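Local coordinates for phosphocarrier protein HPr (Mycoplasma capricolum, PDB 1PCH) that relays phosphoryl groups through an active-site histidine in the phosphoenolpyruvate-dependent sugar phosphotransferase system, a bacterial pathway that phosphorylates sugars as they are imported, at residues F3-L13 and I76-Q87. Sequence-based numbering, arbitrary orientation.
Sequences FSAIITDKVGL and IKQTMIDTALIQ
Leu85, just past the C-terminal end of helix 69-82, pushes its isobutyl end in among Ile7, Asp9, Gly12 and Leu13. Its CG lies anti to the backbone N (chi1 -167°), which carries both methyls toward the loop. Leu85 CD2 rests on Leu13 CG at 3.7 Å, Leu85 CD1 meets Asp9 CB and the carbonyl oxygen of Gly12, and Ile7 CD1 closes on Leu85 CG at 3.7 Å. The carbonyl of Leu85 ties the backbones together: Thr8 N donates to Leu85 O at 2.8 Å in a moderately bent bond (N-H...O angle 151°), Asp9 N adds a weak bond, and Ile7 CA makes a C-H...O contact with the same oxygen. Beside it, Ile86 CD1 packs against Ala5 CB at 3.7 Å, while Ile86 CG2 lies near the carbonyl oxygen of Ile6.

Nearer the start of strand 2-6, the Phe3 ring packs against the helix at Lys77, with Phe3 CZ 3.6 Å from Lys77 CA. Lys77 CB sits over one face, 4.0 Å from the ring centroid, a CH-pi contact; Met80 SD approaches the edge, 5.1 Å from the centroid, in a Met-aromatic contact. Ile76 CG2 is also at the edge.

One water links Ile6 O to Gln87 N, a second joins Thr8 OG1 to Ala84 O, and a third donates to Asp9 OD2 and Thr83 O. Asp9 OD1 accepts from Val11 N at 2.6 Å, forming an Asx turn, while OD2 is hydrogen-bonded to NE2 of the active-site His14, so this packing borders the phosphorylation site.

A Schellman motif at Ala84 ends helix 69-82, which helps cover one face of the four-stranded antiparallel sheet in the open-faced beta-sandwich of HPr. Strand 59-65 pairs with edge strand 2-6 and also touches Met80, which packs on Leu21 of helix 15-25.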
ATOM      1  N   PHE A   3       6.089  -4.780  -5.657  1.00 20.05           N
ATOM      2  CA  PHE A   3       5.704  -3.970  -6.780  1.00 20.87           C
ATOM      3  C   PHE A   3       5.857  -2.501  -6.401  1.00 21.55           C
ATOM      4  O   PHE A   3       5.841  -2.141  -5.240  1.00 19.03           O
ATOM      5  CB  PHE A   3       4.341  -4.270  -7.342  1.00 24.83           C
ATOM      6  CG  PHE A   3       3.162  -3.699  -6.589  1.00 26.17           C
ATOM      7  CD1 PHE A   3       2.700  -2.439  -6.870  1.00 29.25           C
ATOM      8  CD2 PHE A   3       2.543  -4.460  -5.601  1.00 28.14           C
ATOM      9  CE1 PHE A   3       1.615  -1.903  -6.184  1.00 30.39           C
ATOM     10  CE2 PHE A   3       1.456  -3.935  -4.919  1.00 30.42           C
ATOM     11  CZ  PHE A   3       1.007  -2.669  -5.208  1.00 29.25           C
ATOM     12  N   SER A   4       6.091  -1.699  -7.438  1.00 21.48           N
ATOM     13  CA  SER A   4       6.254  -0.274  -7.177  1.00 18.20           C
ATOM     14  C   SER A   4       5.257   0.434  -8.030  1.00 16.77           C
ATOM     15  O   SER A   4       4.797  -0.077  -9.070  1.00 19.64           O
ATOM     16  CB  SER A   4       7.678   0.169  -7.484  1.00 21.21           C
ATOM     17  OG  SER A   4       8.628  -0.522  -6.744  1.00 32.52           O
ATOM     18  N   ALA A   5       4.815   1.611  -7.595  1.00 17.13           N
ATOM     19  CA  ALA A   5       3.838   2.323  -8.434  1.00 17.25           C
ATOM     20  C   ALA A   5       3.930   3.801  -8.063  1.00 15.64           C
ATOM     21  O   ALA A   5       4.407   4.145  -6.975  1.00 18.61           O
ATOM     22  CB  ALA A   5       2.453   1.805  -8.298  1.00 22.63           C
ATOM     23  N   ILE A   6       3.410   4.644  -8.897  1.00 17.81           N
ATOM     24  CA  ILE A   6       3.434   6.082  -8.506  1.00 18.46           C
ATOM     25  C   ILE A   6       2.012   6.404  -8.034  1.00 17.25           C
ATOM     26  O   ILE A   6       1.071   6.045  -8.707  1.00 19.46           O
ATOM     27  CB  ILE A   6       3.742   6.930  -9.748  1.00 23.32           C
ATOM     28  CG1 ILE A   6       5.154   6.682 -10.308  1.00 24.38           C
ATOM     29  CG2 ILE A   6       3.478   8.396  -9.510  1.00 19.08           C
ATOM     30  CD1 ILE A   6       6.239   6.742  -9.292  1.00 27.25           C
ATOM     31  N   ILE A   7       1.898   7.069  -6.925  1.00 15.24           N
ATOM     32  CA  ILE A   7       0.616   7.495  -6.388  1.00 16.97           C
ATOM     33  C   ILE A   7       0.072   8.639  -7.251  1.00 16.36           C
ATOM     34  O   ILE A   7       0.701   9.657  -7.357  1.00 17.74           O
ATOM     35  CB  ILE A   7       0.791   8.047  -4.948  1.00 17.86           C
ATOM     36  CG1 ILE A   7       1.343   7.026  -3.988  1.00 18.21           C
ATOM     37  CG2 ILE A   7      -0.514   8.696  -4.531  1.00 21.08           C
ATOM     38  CD1 ILE A   7       0.429   5.792  -3.848  1.00 23.81           C
ATOM     39  N   THR A   8      -1.076   8.413  -7.882  1.00 20.38           N
ATOM     40  CA  THR A   8      -1.590   9.486  -8.734  1.00 25.71           C
ATOM     41  C   THR A   8      -2.755  10.207  -8.130  1.00 29.32           C
ATOM     42  O   THR A   8      -3.232  11.188  -8.723  1.00 29.16           O
ATOM     43  CB  THR A   8      -1.946   8.952 -10.120  1.00 27.48           C
ATOM     44  OG1 THR A   8      -2.629   7.701  -9.987  1.00 27.51           O
ATOM     45  CG2 THR A   8      -0.629   8.668 -10.860  1.00 28.72           C
ATOM     46  N   ASP A   9      -3.209   9.714  -6.972  1.00 28.84           N
ATOM     47  CA  ASP A   9      -4.327  10.370  -6.295  1.00 24.69           C
ATOM     48  C   ASP A   9      -3.840  11.818  -5.924  1.00 20.86           C
ATOM     49  O   ASP A   9      -2.731  11.912  -5.492  1.00 16.71           O
ATOM     50  CB  ASP A   9      -4.656   9.641  -5.012  1.00 23.37           C
ATOM     51  CG  ASP A   9      -5.867  10.218  -4.302  1.00 26.35           C
ATOM     52  OD1 ASP A   9      -5.954  11.443  -4.161  1.00 31.03           O
ATOM     53  OD2 ASP A   9      -6.720   9.408  -3.861  1.00 29.47           O
ATOM     54  N   LYS A  10      -4.652  12.801  -6.217  1.00 25.76           N
ATOM     55  CA  LYS A  10      -4.305  14.201  -5.989  1.00 27.27           C
ATOM     56  C   LYS A  10      -4.230  14.567  -4.530  1.00 32.50           C
ATOM     57  O   LYS A  10      -3.738  15.651  -4.161  1.00 38.88           O
ATOM     58  CB  LYS A  10      -5.318  15.099  -6.718  1.00 25.87           C
ATOM     59  CG  LYS A  10      -5.131  15.018  -8.266  1.00 29.54           C
ATOM     60  CD  LYS A  10      -6.101  15.961  -8.925  1.00 35.38           C
ATOM     61  CE  LYS A  10      -6.699  15.465 -10.201  1.00 40.18           C
ATOM     62  NZ  LYS A  10      -7.960  16.226 -10.537  1.00 46.77           N
ATOM     63  N   VAL A  11      -4.706  13.697  -3.654  1.00 34.90           N
ATOM     64  CA  VAL A  11      -4.639  13.987  -2.210  1.00 33.55           C
ATOM     65  C   VAL A  11      -3.614  13.076  -1.555  1.00 34.07           C
ATOM     66  O   VAL A  11      -3.315  13.131  -0.369  1.00 50.38           O
ATOM     67  CB  VAL A  11      -6.021  13.788  -1.541  1.00 36.17           C
ATOM     68  CG1 VAL A  11      -5.942  14.198  -0.072  1.00 37.73           C
ATOM     69  CG2 VAL A  11      -7.078  14.653  -2.245  1.00 37.59           C
ATOM     70  N   GLY A  12      -3.051  12.143  -2.365  1.00 24.92           N
ATOM     71  CA  GLY A  12      -2.081  11.248  -1.802  1.00 20.25           C
ATOM     72  C   GLY A  12      -2.757  10.001  -1.201  1.00 19.34           C
ATOM     73  O   GLY A  12      -3.842   9.641  -1.567  1.00 25.59           O
ATOM     74  N   LEU A  13      -2.035   9.405  -0.286  1.00 21.70           N
ATOM     75  CA  LEU A  13      -2.471   8.185   0.379  1.00 20.15           C
ATOM     76  C   LEU A  13      -3.165   8.627   1.678  1.00 18.01           C
ATOM     77  O   LEU A  13      -2.515   8.845   2.685  1.00 20.69           O
ATOM     78  CB  LEU A  13      -1.326   7.237   0.620  1.00 18.36           C
ATOM     79  CG  LEU A  13      -1.708   5.741   0.522  1.00 20.52           C
ATOM     80  CD1 LEU A  13      -0.525   4.853   0.814  1.00 22.73           C
ATOM     81  CD2 LEU A  13      -2.830   5.492   1.514  1.00 21.72           C
ATOM     82  N   ILE A  76      -3.338  -6.332  -3.049  1.00 15.11           N
ATOM     83  CA  ILE A  76      -2.990  -4.947  -2.745  1.00 16.34           C
ATOM     84  C   ILE A  76      -2.911  -4.078  -4.009  1.00 14.33           C
ATOM     85  O   ILE A  76      -3.429  -2.980  -4.057  1.00 16.96           O
ATOM     86  CB  ILE A  76      -1.710  -4.866  -1.931  1.00 17.11           C
ATOM     87  CG1 ILE A  76      -1.795  -5.501  -0.551  1.00 17.49           C
ATOM     88  CG2 ILE A  76      -1.222  -3.402  -1.840  1.00 18.78           C
ATOM     89  CD1 ILE A  76      -2.960  -5.061   0.279  1.00 22.93           C
ATOM     90  N   LYS A  77      -2.296  -4.596  -5.061  1.00 15.75           N
ATOM     91  CA  LYS A  77      -2.221  -3.836  -6.310  1.00 12.97           C
ATOM     92  C   LYS A  77      -3.615  -3.552  -6.813  1.00 15.10           C
ATOM     93  O   LYS A  77      -4.019  -2.426  -7.126  1.00 16.42           O
ATOM     94  CB  LYS A  77      -1.353  -4.618  -7.302  1.00 14.24           C
ATOM     95  CG  LYS A  77      -1.181  -3.994  -8.656  1.00 21.22           C
ATOM     96  CD  LYS A  77      -0.467  -4.974  -9.614  1.00 31.11           C
ATOM     97  CE  LYS A  77      -0.954  -4.696 -11.046  1.00 39.35           C
ATOM     98  NZ  LYS A  77      -0.194  -5.567 -12.016  1.00 50.14           N
ATOM     99  N   GLN A  78      -4.450  -4.603  -6.845  1.00 17.51           N
ATOM    100  CA  GLN A  78      -5.825  -4.362  -7.344  1.00 20.00           C
ATOM    101  C   GLN A  78      -6.562  -3.351  -6.512  1.00 16.64           C
ATOM    102  O   GLN A  78      -7.312  -2.514  -7.008  1.00 16.71           O
ATOM    103  CB  GLN A  78      -6.614  -5.680  -7.363  1.00 23.99           C
ATOM    104  CG  GLN A  78      -8.031  -5.445  -7.942  1.00 32.15           C
ATOM    105  CD  GLN A  78      -7.926  -5.005  -9.399  1.00 39.79           C
ATOM    106  OE1 GLN A  78      -7.130  -5.585 -10.145  1.00 48.42           O
ATOM    107  NE2 GLN A  78      -8.646  -3.934  -9.743  1.00 40.89           N
ATOM    108  N   THR A  79      -6.378  -3.454  -5.186  1.00 14.76           N
ATOM    109  CA  THR A  79      -7.003  -2.518  -4.280  1.00 16.50           C
ATOM    110  C   THR A  79      -6.600  -1.074  -4.581  1.00 14.83           C
ATOM    111  O   THR A  79      -7.448  -0.178  -4.555  1.00 19.05           O
ATOM    112  CB  THR A  79      -6.724  -2.838  -2.799  1.00 19.21           C
ATOM    113  OG1 THR A  79      -7.329  -4.129  -2.543  1.00 19.94           O
ATOM    114  CG2 THR A  79      -7.491  -1.846  -1.900  1.00 19.67           C
ATOM    115  N   MET A  80      -5.317  -0.871  -4.859  1.00 15.35           N
ATOM    116  CA  MET A  80      -4.859   0.486  -5.166  1.00 15.63           C
ATOM    117  C   MET A  80      -5.480   1.019  -6.453  1.00 17.99           C
ATOM    118  O   MET A  80      -5.791   2.186  -6.560  1.00 20.06           O
ATOM    119  CB  MET A  80      -3.331   0.527  -5.294  1.00 13.49           C
ATOM    120  CG  MET A  80      -2.728   0.300  -3.899  1.00 16.03           C
ATOM    121  SD  MET A  80      -0.932   0.429  -3.957  1.00 24.74           S
ATOM    122  CE  MET A  80      -0.599   0.376  -2.173  1.00 38.67           C
ATOM    123  N   ILE A  81      -5.622   0.097  -7.400  1.00 18.19           N
ATOM    124  CA  ILE A  81      -6.204   0.473  -8.677  1.00 23.43           C
ATOM    125  C   ILE A  81      -7.673   0.814  -8.464  1.00 25.15           C
ATOM    126  O   ILE A  81      -8.182   1.823  -8.927  1.00 24.82           O
ATOM    127  CB  ILE A  81      -6.067  -0.673  -9.691  1.00 24.28           C
ATOM    128  CG1 ILE A  81      -4.653  -0.766 -10.245  1.00 24.71           C
ATOM    129  CG2 ILE A  81      -7.101  -0.515 -10.811  1.00 30.91           C
ATOM    130  CD1 ILE A  81      -4.183  -2.088 -10.704  1.00 27.28           C
ATOM    131  N   ASP A  82      -8.316  -0.095  -7.724  1.00 25.14           N
ATOM    132  CA  ASP A  82      -9.741   0.085  -7.468  1.00 25.62           C
ATOM    133  C   ASP A  82     -10.006   1.376  -6.718  1.00 26.64           C
ATOM    134  O   ASP A  82     -11.067   1.965  -6.807  1.00 34.42           O
ATOM    135  CB  ASP A  82     -10.275  -1.086  -6.635  1.00 29.91           C
ATOM    136  CG  ASP A  82     -10.525  -2.340  -7.441  1.00 32.09           C
ATOM    137  OD1 ASP A  82     -10.317  -2.335  -8.662  1.00 28.84           O
ATOM    138  OD2 ASP A  82     -10.778  -3.396  -6.786  1.00 39.19           O
ATOM    139  N   THR A  83      -9.074   1.761  -5.825  1.00 24.06           N
ATOM    140  CA  THR A  83      -9.384   2.979  -5.049  1.00 25.23           C
ATOM    141  C   THR A  83      -8.872   4.196  -5.835  1.00 22.93           C
ATOM    142  O   THR A  83      -8.956   5.334  -5.403  1.00 27.41           O
ATOM    143  CB  THR A  83      -8.845   2.899  -3.646  1.00 26.76           C
ATOM    144  OG1 THR A  83      -7.441   2.622  -3.638  1.00 28.21           O
ATOM    145  CG2 THR A  83      -9.546   1.862  -2.795  1.00 18.50           C
ATOM    146  N   ALA A  84      -8.375   3.950  -7.036  1.00 23.64           N
ATOM    147  CA  ALA A  84      -7.866   5.059  -7.867  1.00 25.74           C
ATOM    148  C   ALA A  84      -6.641   5.689  -7.265  1.00 25.43           C
ATOM    149  O   ALA A  84      -6.305   6.863  -7.470  1.00 30.07           O
ATOM    150  CB  ALA A  84      -8.982   6.078  -8.116  1.00 25.95           C
ATOM    151  N   LEU A  85      -5.880   4.933  -6.447  1.00 20.34           N
ATOM    152  CA  LEU A  85      -4.685   5.546  -5.855  1.00 17.34           C
ATOM    153  C   LEU A  85      -3.545   5.613  -6.870  1.00 22.16           C
ATOM    154  O   LEU A  85      -2.602   6.386  -6.797  1.00 24.38           O
ATOM    155  CB  LEU A  85      -4.239   4.655  -4.688  1.00 16.90           C
ATOM    156  CG  LEU A  85      -3.207   5.250  -3.743  1.00 21.89           C
ATOM    157  CD1 LEU A  85      -3.748   6.486  -3.022  1.00 21.07           C
ATOM    158  CD2 LEU A  85      -2.905   4.170  -2.625  1.00 27.88           C
ATOM    159  N   ILE A  86      -3.567   4.638  -7.760  1.00 19.03           N
ATOM    160  CA  ILE A  86      -2.582   4.444  -8.766  1.00 18.52           C
ATOM    161  C   ILE A  86      -3.328   4.168 -10.078  1.00 23.95           C
ATOM    162  O   ILE A  86      -4.546   3.951 -10.018  1.00 21.68           O
ATOM    163  CB  ILE A  86      -1.571   3.313  -8.475  1.00 21.54           C
ATOM    164  CG1 ILE A  86      -2.119   1.890  -8.651  1.00 22.81           C
ATOM    165  CG2 ILE A  86      -0.991   3.496  -7.083  1.00 22.94           C
ATOM    166  CD1 ILE A  86      -1.078   0.815  -8.526  1.00 21.60           C
ATOM    167  N   GLN A  87      -2.588   4.182 -11.148  1.00 25.71           N
ATOM    168  CA  GLN A  87      -3.189   3.879 -12.460  1.00 31.92           C
ATOM    169  C   GLN A  87      -3.038   2.432 -12.787  1.00 30.99           C
ATOM    170  O   GLN A  87      -2.042   1.754 -12.501  1.00 30.67           O
ATOM    171  CB  GLN A  87      -2.641   4.845 -13.482  1.00 36.13           C
ATOM    172  CG  GLN A  87      -3.115   6.298 -13.127  1.00 44.43           C
ATOM    173  CD  GLN A  87      -3.026   7.170 -14.369  1.00 50.10           C
ATOM    174  OE1 GLN A  87      -3.813   8.092 -14.546  1.00 59.94           O
ATOM    175  NE2 GLN A  87      -2.074   6.820 -15.214  1.00 55.05           N
TER
HETATM  176  O   HOH W   1       0.266   4.934 -10.949  1.00 23.48           O
HETATM  177  O   HOH W   2      -5.446   8.081  -9.750  0.70 31.31           O
HETATM  178  O   HOH W   3      -7.527   6.989  -3.321  1.00 34.11           O